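Local coordinates for protein ATP-dependent 6-phosphofructokinase isozyme 2 (Escherichia coli, PDB 3UMO) that catalyses the ATP-dependent phosphorylation of fructose 6-phosphate to fructose 1,6-bisphosphate, the first committing step of glycolysis, at residues E182-N187 against K219-S224; A208-V213 against L231-E236. All blocks are in the same frame, centred on the assembly; numbering follows the deposited sequence.

Contact 1 (E182-N187 against K219-S224); sequences ELVKPN and KRVVVS. With ATP (adenosine-5'-triphosphate), chain E; ATP (adenosine-5'-triphosphate), chain I.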
ATOM      1  N   GLU A 182     -16.625  22.107  31.574  1.00 24.95           N
ATOM      2  CA  GLU A 182     -16.805  21.015  32.531  1.00 26.50           C
ATOM      3  C   GLU A 182     -15.823  19.870  32.295  1.00 23.44           C
ATOM      4  O   GLU A 182     -15.275  19.299  33.240  1.00 25.76           O
ATOM      5  CB  GLU A 182     -18.239  20.481  32.475  1.00 28.43           C
ATOM      6  CG  GLU A 182     -19.286  21.450  33.004  1.00 40.69           C
ATOM      7  CD  GLU A 182     -19.367  21.466  34.520  1.00 49.51           C
ATOM      8  OE1 GLU A 182     -19.626  22.547  35.090  1.00 52.78           O
ATOM      9  OE2 GLU A 182     -19.188  20.394  35.137  1.00 50.28           O
ATOM     10  N   LEU A 183     -15.610  19.542  31.028  1.00 22.74           N
ATOM     11  CA  LEU A 183     -14.773  18.413  30.661  1.00 26.21           C
ATOM     12  C   LEU A 183     -14.288  18.569  29.237  1.00 22.01           C
ATOM     13  O   LEU A 183     -15.065  18.894  28.343  1.00 22.64           O
ATOM     14  CB  LEU A 183     -15.568  17.109  30.769  1.00 19.07           C
ATOM     15  CG  LEU A 183     -14.928  15.830  30.225  1.00 25.40           C
ATOM     16  CD1 LEU A 183     -13.714  15.439  31.041  1.00 26.71           C
ATOM     17  CD2 LEU A 183     -15.951  14.690  30.198  1.00 30.29           C
ATOM     18  N   VAL A 184     -13.001  18.325  29.022  1.00 22.05           N
ATOM     19  CA  VAL A 184     -12.465  18.264  27.666  1.00 17.50           C
ATOM     20  C   VAL A 184     -11.720  16.934  27.497  1.00 19.18           C
ATOM     21  O   VAL A 184     -11.049  16.479  28.427  1.00 20.66           O
ATOM     22  CB  VAL A 184     -11.544  19.485  27.367  1.00 23.94           C
ATOM     23  CG1 VAL A 184     -10.339  19.507  28.300  1.00 24.62           C
ATOM     24  CG2 VAL A 184     -11.111  19.496  25.898  1.00 24.77           C
ATOM     25  N   LYS A 185     -11.867  16.296  26.335  1.00 18.35           N
ATOM     26  CA  LYS A 185     -11.159  15.042  26.062  1.00 16.75           C
ATOM     27  C   LYS A 185     -10.241  15.141  24.845  1.00 17.52           C
ATOM     28  O   LYS A 185     -10.582  14.677  23.751  1.00 19.67           O
ATOM     29  CB  LYS A 185     -12.101  13.825  25.895  1.00 19.63           C
ATOM     30  CG  LYS A 185     -11.302  12.489  25.839  1.00 16.45           C
ATOM     31  CD  LYS A 185     -11.947  11.384  25.005  1.00 16.59           C
ATOM     32  CE  LYS A 185     -11.908  11.675  23.498  1.00 17.14           C
ATOM     33  NZ  LYS A 185     -10.528  11.921  22.977  1.00 16.92           N
ATOM     34  N   PRO A 186      -9.067  15.753  25.025  1.00 16.75           N
ATOM     35  CA  PRO A 186      -8.126  15.671  23.913  1.00 15.90           C
ATOM     36  C   PRO A 186      -7.469  14.297  23.884  1.00 19.61           C
ATOM     37  O   PRO A 186      -7.231  13.700  24.939  1.00 15.70           O
ATOM     38  CB  PRO A 186      -7.073  16.720  24.273  1.00 17.11           C
ATOM     39  CG  PRO A 186      -7.082  16.754  25.787  1.00 18.38           C
ATOM     40  CD  PRO A 186      -8.522  16.479  26.188  1.00 19.29           C
ATOM     41  N   ASN A 187      -7.169  13.791  22.694  1.00 16.45           N
ATOM     42  CA  ASN A 187      -6.187  12.706  22.624  1.00 15.53           C
ATOM     43  C   ASN A 187      -4.789  13.305  22.718  1.00 17.51           C
ATOM     44  O   ASN A 187      -4.645  14.505  22.973  1.00 17.80           O
ATOM     45  CB  ASN A 187      -6.350  11.809  21.385  1.00 17.01           C
ATOM     46  CG  ASN A 187      -6.105  12.538  20.075  1.00 16.37           C
ATOM     47  OD1 ASN A 187      -5.518  13.623  20.031  1.00 17.70           O
ATOM     48  ND2 ASN A 187      -6.556  11.924  18.982  1.00 15.93           N
ATOM     49  N   LYS A 219     -12.567  22.242  34.022  1.00 30.29           N
ATOM     50  CA  LYS A 219     -12.654  21.664  35.361  1.00 29.19           C
ATOM     51  C   LYS A 219     -12.000  20.291  35.380  1.00 29.61           C
ATOM     52  O   LYS A 219     -11.322  19.917  36.337  1.00 29.51           O
ATOM     53  CB  LYS A 219     -14.114  21.556  35.808  1.00 25.88           C
ATOM     54  CG  LYS A 219     -14.798  22.911  36.024  1.00 34.03           C
ATOM     55  CD  LYS A 219     -16.151  22.741  36.714  1.00 47.99           C
ATOM     56  CE  LYS A 219     -16.844  24.078  36.965  1.00 54.92           C
ATOM     57  NZ  LYS A 219     -17.399  24.668  35.717  1.00 61.12           N
ATOM     58  N   ARG A 220     -12.212  19.546  34.303  1.00 24.15           N
ATOM     59  CA  ARG A 220     -11.670  18.207  34.160  1.00 25.82           C
ATOM     60  C   ARG A 220     -11.055  18.043  32.781  1.00 21.83           C
ATOM     61  O   ARG A 220     -11.638  18.459  31.779  1.00 28.06           O
ATOM     62  CB  ARG A 220     -12.778  17.173  34.340  1.00 26.52           C
ATOM     63  CG  ARG A 220     -13.622  17.368  35.594  1.00 29.43           C
ATOM     64  CD  ARG A 220     -14.848  16.463  35.560  1.00 35.88           C
ATOM     65  NE  ARG A 220     -15.778  16.774  36.643  1.00 37.42           N
ATOM     66  CZ  ARG A 220     -16.654  17.774  36.612  1.00 44.49           C
ATOM     67  NH1 ARG A 220     -16.724  18.572  35.553  1.00 34.00           N
ATOM     68  NH2 ARG A 220     -17.459  17.980  37.645  1.00 47.28           N
ATOM     69  N   VAL A 221      -9.874  17.438  32.738  1.00 20.89           N
ATOM     70  CA  VAL A 221      -9.218  17.127  31.481  1.00 17.59           C
ATOM     71  C   VAL A 221      -8.958  15.633  31.463  1.00 20.23           C
ATOM     72  O   VAL A 221      -8.305  15.093  32.361  1.00 21.92           O
ATOM     73  CB  VAL A 221      -7.882  17.882  31.323  1.00 23.42           C
ATOM     74  CG1 VAL A 221      -7.138  17.398  30.073  1.00 24.29           C
ATOM     75  CG2 VAL A 221      -8.127  19.380  31.254  1.00 23.13           C
ATOM     76  N   VAL A 222      -9.496  14.952  30.467  1.00 18.22           N
ATOM     77  CA  VAL A 222      -9.182  13.546  30.307  1.00 16.56           C
ATOM     78  C   VAL A 222      -8.404  13.387  29.014  1.00 17.48           C
ATOM     79  O   VAL A 222      -8.957  13.559  27.928  1.00 23.42           O
ATOM     80  CB  VAL A 222     -10.453  12.673  30.297  1.00 17.36           C
ATOM     81  CG1 VAL A 222     -10.098  11.205  30.047  1.00 19.36           C
ATOM     82  CG2 VAL A 222     -11.189  12.823  31.621  1.00 24.72           C
ATOM     83  N   VAL A 223      -7.115  13.089  29.132  1.00 17.49           N
ATOM     84  CA  VAL A 223      -6.304  12.852  27.952  1.00 18.86           C
ATOM     85  C   VAL A 223      -6.416  11.380  27.586  1.00 18.78           C
ATOM     86  O   VAL A 223      -5.970  10.505  28.328  1.00 17.76           O
ATOM     87  CB  VAL A 223      -4.829  13.188  28.184  1.00 19.25           C
ATOM     88  CG1 VAL A 223      -4.070  13.111  26.860  1.00 17.10           C
ATOM     89  CG2 VAL A 223      -4.690  14.573  28.799  1.00 23.86           C
ATOM     90  N   SER A 224      -7.016  11.095  26.439  1.00 14.82           N
ATOM     91  CA  SER A 224      -7.150   9.699  26.038  1.00 18.36           C
ATOM     92  C   SER A 224      -5.883   9.255  25.293  1.00 19.47           C
ATOM     93  O   SER A 224      -5.293  10.015  24.515  1.00 16.29           O
ATOM     94  CB  SER A 224      -8.435   9.465  25.242  1.00 17.19           C
ATOM     95  OG  SER A 224      -8.443  10.142  23.988  1.00 17.98           O
TER
HETATM   96  PG  ATP E 313     -11.084   8.720  17.876  1.00 17.63           P
HETATM   97  O1G ATP E 313     -11.751  10.051  17.891  1.00 16.36           O
HETATM   98  O2G ATP E 313     -12.211   7.721  17.630  1.00 15.88           O
HETATM   99  O3G ATP E 313     -10.020   8.601  16.840  1.00 19.75           O
HETATM  100  PB  ATP E 313      -9.523   9.324  20.048  1.00 18.74           P
HETATM  101  O1B ATP E 313      -8.182   9.460  19.263  1.00 16.74           O
HETATM  102  O2B ATP E 313     -10.173  10.673  20.420  1.00 17.93           O
HETATM  103  O3B ATP E 313     -10.555   8.368  19.297  1.00 15.99           O
HETATM  104  PA  ATP E 313      -8.448   7.326  21.820  1.00 17.07           P
HETATM  105  O1A ATP E 313      -7.706   6.782  20.635  1.00 16.55           O
HETATM  106  O2A ATP E 313      -7.545   7.625  23.018  1.00 17.17           O
HETATM  107  O3A ATP E 313      -9.248   8.600  21.436  1.00 14.62           O
HETATM  108  O5' ATP E 313      -9.590   6.258  22.200  1.00 18.61           O
HETATM  109  C5' ATP E 313     -10.316   6.426  23.370  1.00 20.38           C
HETATM  110  C4' ATP E 313     -10.391   5.284  24.279  1.00 17.33           C
HETATM  111  O4' ATP E 313     -10.700   4.109  23.499  1.00 15.49           O
HETATM  112  C3' ATP E 313      -9.091   4.961  24.889  1.00 19.31           C
HETATM  113  O3' ATP E 313      -8.850   5.721  26.012  1.00 17.19           O
HETATM  114  C2' ATP E 313      -9.217   3.521  25.176  1.00 20.59           C
HETATM  115  O2' ATP E 313     -10.036   3.324  26.255  1.00 19.73           O
HETATM  116  C1' ATP E 313      -9.922   3.033  23.969  1.00 15.43           C
HETATM  117  N9  ATP E 313      -8.985   2.598  22.935  1.00 16.36           N
HETATM  118  C8  ATP E 313      -8.590   3.314  21.866  1.00 19.83           C
HETATM  119  N7  ATP E 313      -7.718   2.553  21.161  1.00 17.30           N
HETATM  120  C5  ATP E 313      -7.565   1.365  21.783  1.00 18.10           C
HETATM  121  C6  ATP E 313      -6.813   0.217  21.510  1.00 21.70           C
HETATM  122  N6  ATP E 313      -5.929   0.136  20.300  1.00 19.59           N
HETATM  123  N1  ATP E 313      -6.894  -0.819  22.362  1.00 16.90           N
HETATM  124  C2  ATP E 313      -7.677  -0.767  23.453  1.00 17.83           C
HETATM  125  N3  ATP E 313      -8.408   0.316  23.734  1.00 17.78           N
HETATM  126  C4  ATP E 313      -8.374   1.387  22.922  1.00 17.97           C
HETATM  127  PG  ATP I 312      -7.225  11.533  15.424  0.58 19.71           P
HETATM  128  O1G ATP I 312      -7.816  10.900  16.640  0.58 14.18           O
HETATM  129  O2G ATP I 312      -8.283  12.478  14.853  0.58 21.02           O
HETATM  130  O3G ATP I 312      -5.972  12.300  15.771  0.58 18.56           O
HETATM  131  PB  ATP I 312      -6.640   8.973  14.356  0.58 22.09           P
HETATM  132  O1B ATP I 312      -6.639   8.482  12.844  0.58 23.53           O
HETATM  133  O2B ATP I 312      -7.620   8.127  15.180  0.58 22.10           O
HETATM  134  O3B ATP I 312      -7.029  10.515  14.283  0.58 24.41           O
HETATM  135  PA  ATP I 312      -3.879   8.825  14.192  0.58 37.44           P
HETATM  136  O1A ATP I 312      -3.976   9.704  12.961  0.58 35.13           O
HETATM  137  O2A ATP I 312      -2.728   9.286  15.100  0.58 34.82           O
HETATM  138  O3A ATP I 312      -5.197   8.858  14.960  0.58 28.13           O
HETATM  139  O5' ATP I 312      -3.581   7.321  13.701  0.58 41.80           O
HETATM  140  C5' ATP I 312      -4.290   6.245  14.190  0.58 34.84           C
HETATM  141  C4' ATP I 312      -3.970   4.966  13.577  0.58 36.89           C
HETATM  142  O4' ATP I 312      -3.724   5.210  12.175  0.58 37.08           O
HETATM  143  C3' ATP I 312      -2.697   4.466  14.105  0.58 39.84           C
HETATM  144  O3' ATP I 312      -2.914   3.609  15.157  0.58 43.06           O
HETATM  145  C2' ATP I 312      -2.081   3.773  12.972  0.58 43.93           C
HETATM  146  O2' ATP I 312      -2.551   2.492  12.941  0.58 52.26           O
HETATM  147  C1' ATP I 312      -2.569   4.509  11.784  0.58 38.57           C
HETATM  148  N9  ATP I 312      -1.578   5.438  11.252  0.58 33.92           N
HETATM  149  C8  ATP I 312      -1.467   6.736  11.587  0.58 34.05           C
HETATM  150  N7  ATP I 312      -0.439   7.266  10.884  0.58 33.23           N
HETATM  151  C5  ATP I 312       0.098   6.307  10.102  0.58 30.38           C
HETATM  152  C6  ATP I 312       1.154   6.279   9.182  0.58 34.53           C
HETATM  153  N6  ATP I 312       1.965   7.514   8.900  0.58 38.43           N
HETATM  154  N1  ATP I 312       1.434   5.121   8.554  0.58 36.07           N
HETATM  155  C2  ATP I 312       0.717   4.008   8.798  0.58 36.92           C
HETATM  156  N3  ATP I 312      -0.300   4.009   9.669  0.58 30.99           N
HETATM  157  C4  ATP I 312      -0.630   5.127  10.333  0.58 28.08           C

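Contact 2 (A208-V213 against L231-E236); sequences AAQEIV and LGVDSE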
ATOM      1  N   ALA A 208       0.831  18.925  31.136  1.00 21.70           N
ATOM      2  CA  ALA A 208      -0.008  19.696  30.223  1.00 23.88           C
ATOM      3  C   ALA A 208      -1.471  19.682  30.658  1.00 23.60           C
ATOM      4  O   ALA A 208      -2.145  20.711  30.633  1.00 23.62           O
ATOM      5  CB  ALA A 208       0.128  19.164  28.802  1.00 23.13           C
ATOM      6  N   ALA A 209      -1.966  18.506  31.039  1.00 20.67           N
ATOM      7  CA  ALA A 209      -3.343  18.382  31.502  1.00 20.11           C
ATOM      8  C   ALA A 209      -3.570  19.228  32.755  1.00 28.26           C
ATOM      9  O   ALA A 209      -4.577  19.931  32.867  1.00 29.98           O
ATOM     10  CB  ALA A 209      -3.682  16.925  31.777  1.00 19.35           C
ATOM     11  N   GLN A 210      -2.622  19.164  33.688  1.00 27.81           N
ATOM     12  CA  GLN A 210      -2.749  19.926  34.923  0.53 31.37           C
ATOM     13  C   GLN A 210      -2.708  21.427  34.648  1.00 32.11           C
ATOM     14  O   GLN A 210      -3.384  22.196  35.327  1.00 33.55           O
ATOM     15  CB  GLN A 210      -1.669  19.536  35.933  0.53 34.65           C
ATOM     16  CG  GLN A 210      -1.984  19.970  37.361  0.53 34.42           C
ATOM     17  CD  GLN A 210      -3.185  19.240  37.942  0.53 37.00           C
ATOM     18  OE1 GLN A 210      -3.182  18.015  38.061  0.53 41.41           O
ATOM     19  NE2 GLN A 210      -4.221  19.992  38.301  0.53 28.43           N
ATOM     20  N   GLU A 211      -1.935  21.827  33.641  1.00 29.20           N
ATOM     21  CA  GLU A 211      -1.799  23.229  33.250  1.00 31.52           C
ATOM     22  C   GLU A 211      -3.154  23.802  32.832  1.00 32.41           C
ATOM     23  O   GLU A 211      -3.506  24.935  33.183  1.00 37.37           O
ATOM     24  CB  GLU A 211      -0.803  23.323  32.091  1.00 38.76           C
ATOM     25  CG  GLU A 211      -0.313  24.712  31.739  1.00 59.07           C
ATOM     26  CD  GLU A 211       0.553  24.715  30.485  1.00 70.07           C
ATOM     27  OE1 GLU A 211       1.376  23.787  30.319  1.00 65.57           O
ATOM     28  OE2 GLU A 211       0.397  25.641  29.660  1.00 76.71           O
ATOM     29  N   ILE A 212      -3.914  23.007  32.085  1.00 31.61           N
ATOM     30  CA  ILE A 212      -5.241  23.414  31.623  1.00 32.01           C
ATOM     31  C   ILE A 212      -6.230  23.544  32.785  1.00 28.52           C
ATOM     32  O   ILE A 212      -7.045  24.467  32.820  1.00 33.22           O
ATOM     33  CB  ILE A 212      -5.781  22.421  30.580  1.00 27.96           C
ATOM     34  CG1 ILE A 212      -4.880  22.422  29.343  1.00 27.18           C
ATOM     35  CG2 ILE A 212      -7.216  22.761  30.193  1.00 28.13           C
ATOM     36  CD1 ILE A 212      -5.174  21.289  28.382  1.00 34.12           C
ATOM     37  N   VAL A 213      -6.160  22.613  33.731  1.00 27.67           N
ATOM     38  CA  VAL A 213      -7.025  22.672  34.901  1.00 27.54           C
ATOM     39  C   VAL A 213      -6.645  23.873  35.762  1.00 33.81           C
ATOM     40  O   VAL A 213      -7.502  24.680  36.119  1.00 34.87           O
ATOM     41  CB  VAL A 213      -6.954  21.378  35.731  1.00 29.50           C
ATOM     42  CG1 VAL A 213      -7.769  21.513  37.012  1.00 32.05           C
ATOM     43  CG2 VAL A 213      -7.449  20.199  34.901  1.00 27.90           C
ATOM     44  N   LEU A 231      -5.686   9.406  30.962  1.00 17.59           N
ATOM     45  CA  LEU A 231      -5.255  10.102  32.168  1.00 19.96           C
ATOM     46  C   LEU A 231      -6.276  11.192  32.476  1.00 20.96           C
ATOM     47  O   LEU A 231      -6.518  12.082  31.655  1.00 26.00           O
ATOM     48  CB  LEU A 231      -3.872  10.712  31.967  1.00 23.70           C
ATOM     49  CG  LEU A 231      -3.269  11.362  33.215  1.00 29.61           C
ATOM     50  CD1 LEU A 231      -2.126  10.514  33.742  1.00 43.92           C
ATOM     51  CD2 LEU A 231      -2.806  12.770  32.914  1.00 31.82           C
ATOM     52  N   GLY A 232      -6.881  11.115  33.658  1.00 19.99           N
ATOM     53  CA  GLY A 232      -7.886  12.078  34.066  1.00 22.22           C
ATOM     54  C   GLY A 232      -7.336  13.002  35.132  1.00 24.20           C
ATOM     55  O   GLY A 232      -6.721  12.552  36.102  1.00 23.28           O
ATOM     56  N   VAL A 233      -7.546  14.301  34.945  1.00 24.56           N
ATOM     57  CA  VAL A 233      -7.023  15.300  35.871  1.00 32.30           C
ATOM     58  C   VAL A 233      -8.129  16.221  36.390  1.00 29.66           C
ATOM     59  O   VAL A 233      -8.996  16.655  35.624  1.00 25.06           O
ATOM     60  CB  VAL A 233      -5.885  16.120  35.214  1.00 37.84           C
ATOM     61  CG1 VAL A 233      -5.494  17.305  36.072  1.00 47.72           C
ATOM     62  CG2 VAL A 233      -4.675  15.233  34.961  1.00 42.55           C
ATOM     63  N   ASP A 234      -8.085  16.480  37.700  1.00 27.30           N
ATOM     64  CA  ASP A 234      -8.998  17.361  38.412  1.00 36.45           C
ATOM     65  C   ASP A 234      -8.172  18.437  39.088  1.00 32.38           C
ATOM     66  O   ASP A 234      -6.949  18.458  38.968  1.00 31.82           O
ATOM     67  CB  ASP A 234      -9.690  16.587  39.535  1.00 43.17           C
ATOM     68  CG  ASP A 234     -11.149  16.361  39.273  1.00 51.77           C
ATOM     69  OD1 ASP A 234     -11.701  17.017  38.365  1.00 65.80           O
ATOM     70  OD2 ASP A 234     -11.746  15.527  39.986  1.00 46.19           O
ATOM     71  N   SER A 235      -8.837  19.308  39.840  1.00 37.72           N
ATOM     72  CA  SER A 235      -8.124  20.249  40.689  1.00 41.11           C
ATOM     73  C   SER A 235      -7.561  19.506  41.899  1.00 43.05           C
ATOM     74  O   SER A 235      -6.671  20.007  42.587  1.00 46.37           O
ATOM     75  CB  SER A 235      -9.048  21.382  41.150  1.00 45.14           C
ATOM     76  OG  SER A 235     -10.087  20.900  41.989  1.00 44.95           O
ATOM     77  N   GLU A 236      -8.076  18.302  42.143  1.00 36.17           N
ATOM     78  CA  GLU A 236      -7.718  17.536  43.332  1.00 41.85           C
ATOM     79  C   GLU A 236      -7.123  16.166  43.023  1.00 41.50           C
ATOM     80  O   GLU A 236      -6.410  15.591  43.847  1.00 42.96           O
ATOM     81  CB  GLU A 236      -8.948  17.350  44.223  1.00 53.71           C
ATOM     82  CG  GLU A 236      -9.564  18.653  44.709  1.00 68.32           C
ATOM     83  CD  GLU A 236     -10.967  18.461  45.248  1.00 79.49           C
ATOM     84  OE1 GLU A 236     -11.399  17.295  45.375  1.00 81.79           O
ATOM     85  OE2 GLU A 236     -11.638  19.473  45.538  1.00 83.84           O
TER
HETATM   86  O   HOH W   1      -4.231  17.035  40.015  1.00 45.06           O

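Contact 1 (E182-N187 against K219-S224)
Arg220 NH1 grips Glu182 twice, meeting its backbone O at 2.8 Å, from above the carbonyl plane, and its carboxylate OE2 at 3.1 Å. These bonds close one end of a parallel strand pairing in the ribokinase-type alpha/beta fold, its two strands linked by a helical crossover. Lys219 completes the salt-bridge network, its NZ reaching Glu182 OE1 at 3.1 Å from above the carboxylate plane. A leucine in place of Arg220 would probably leave Glu182 O with little more than a weak bond from the backbone N, and OE2 with a long, weak ion pair to Arg162 in place of its salt bridge. Further along, Val222 N donates to Val184 O at 3.0 Å. Leu183 CD1 packs on Val222 CG2 at 3.7 Å, and Val184 CG1 meets Val221 CG2, so each face of the pair has its own apolar contact. The C-terminal ends, as is usual for this fold, serve the nucleotide. Bent at chi3 (70°) and again at chi4, the Lys185 chain folds over Ser224 so that NZ donates to Ser224 OG, 2.9 Å away, as well as to ATP (chain E) O2B. Asn187, at the N-cap, accepts a bond from Glu190 N through OD1, while its ND2 points almost straight (172°) at ATP (chain E) O1B, 3.0 Å away.

Contact 2 (A208-V213 against L231-E236)
Helix-on-sheet packing in the outer part of the alpha/beta fold is what joins 208-213 to 231-236: helix 204-214 lies against strand 230-233, the middle strand of a small antiparallel sheet. The axes of the two short segments pass 8.7 Å apart and run 26° from parallel, which lets one ridge of the helix follow the strand. Ala209 and Val213, one turn apart, supply that ridge and both direct their CB atoms at the sheet. Val233 answers from the strand with one methyl for each: its CG2 sits 3.7 Å from Ala209 CB, and its CG1 lies 3.7 Å from Val213 CG2. Leu231 adds a looser touch beside Ala209. The Ala209 methyl also meets Val221 and Val223 of the adjoining strand. Ala208 and Ile212, on another side of the helix, pack on helix 188-195. Gln210 reaches over Val233 toward the turn; in the conformer described here NE2 donates to Asp234 O, 3.2 Å away, and weakly to Asn214 OD1, but two conformers were modelled and the bond is correspondingly less certain. Where the strand gives way to the turn, Val213 CG1, anti to the backbone N (chi1 175°), rests against the same peptide, 3.7 Å from Asp234 O.

How the contacts relate
Contacts 1 and 2 meet along neighbouring strands, their centres about 8 Å apart. Segment 219-224 of contact 1 and segment 231-236 of contact 2 contribute these antiparallel strands, probably hydrogen-bonded through Val223 N to Leu231 O and Val221 O to Val233 N, each 2.8 Å. Helix 204-214, half of contact 2, belongs to the crossover between the strands of contact 1, so the segments alternate along the chain. Of the two, contact 1 holds the residues that bond ATP: Lys185, Asn187 and Ser224 reach the phosphates. Contact 2 lies farther out, with the Leu231 side chain about 9 Å from a bound ATP, and joins helix 204-214 to strand 230-233, which follows strand 221-224 in the chain.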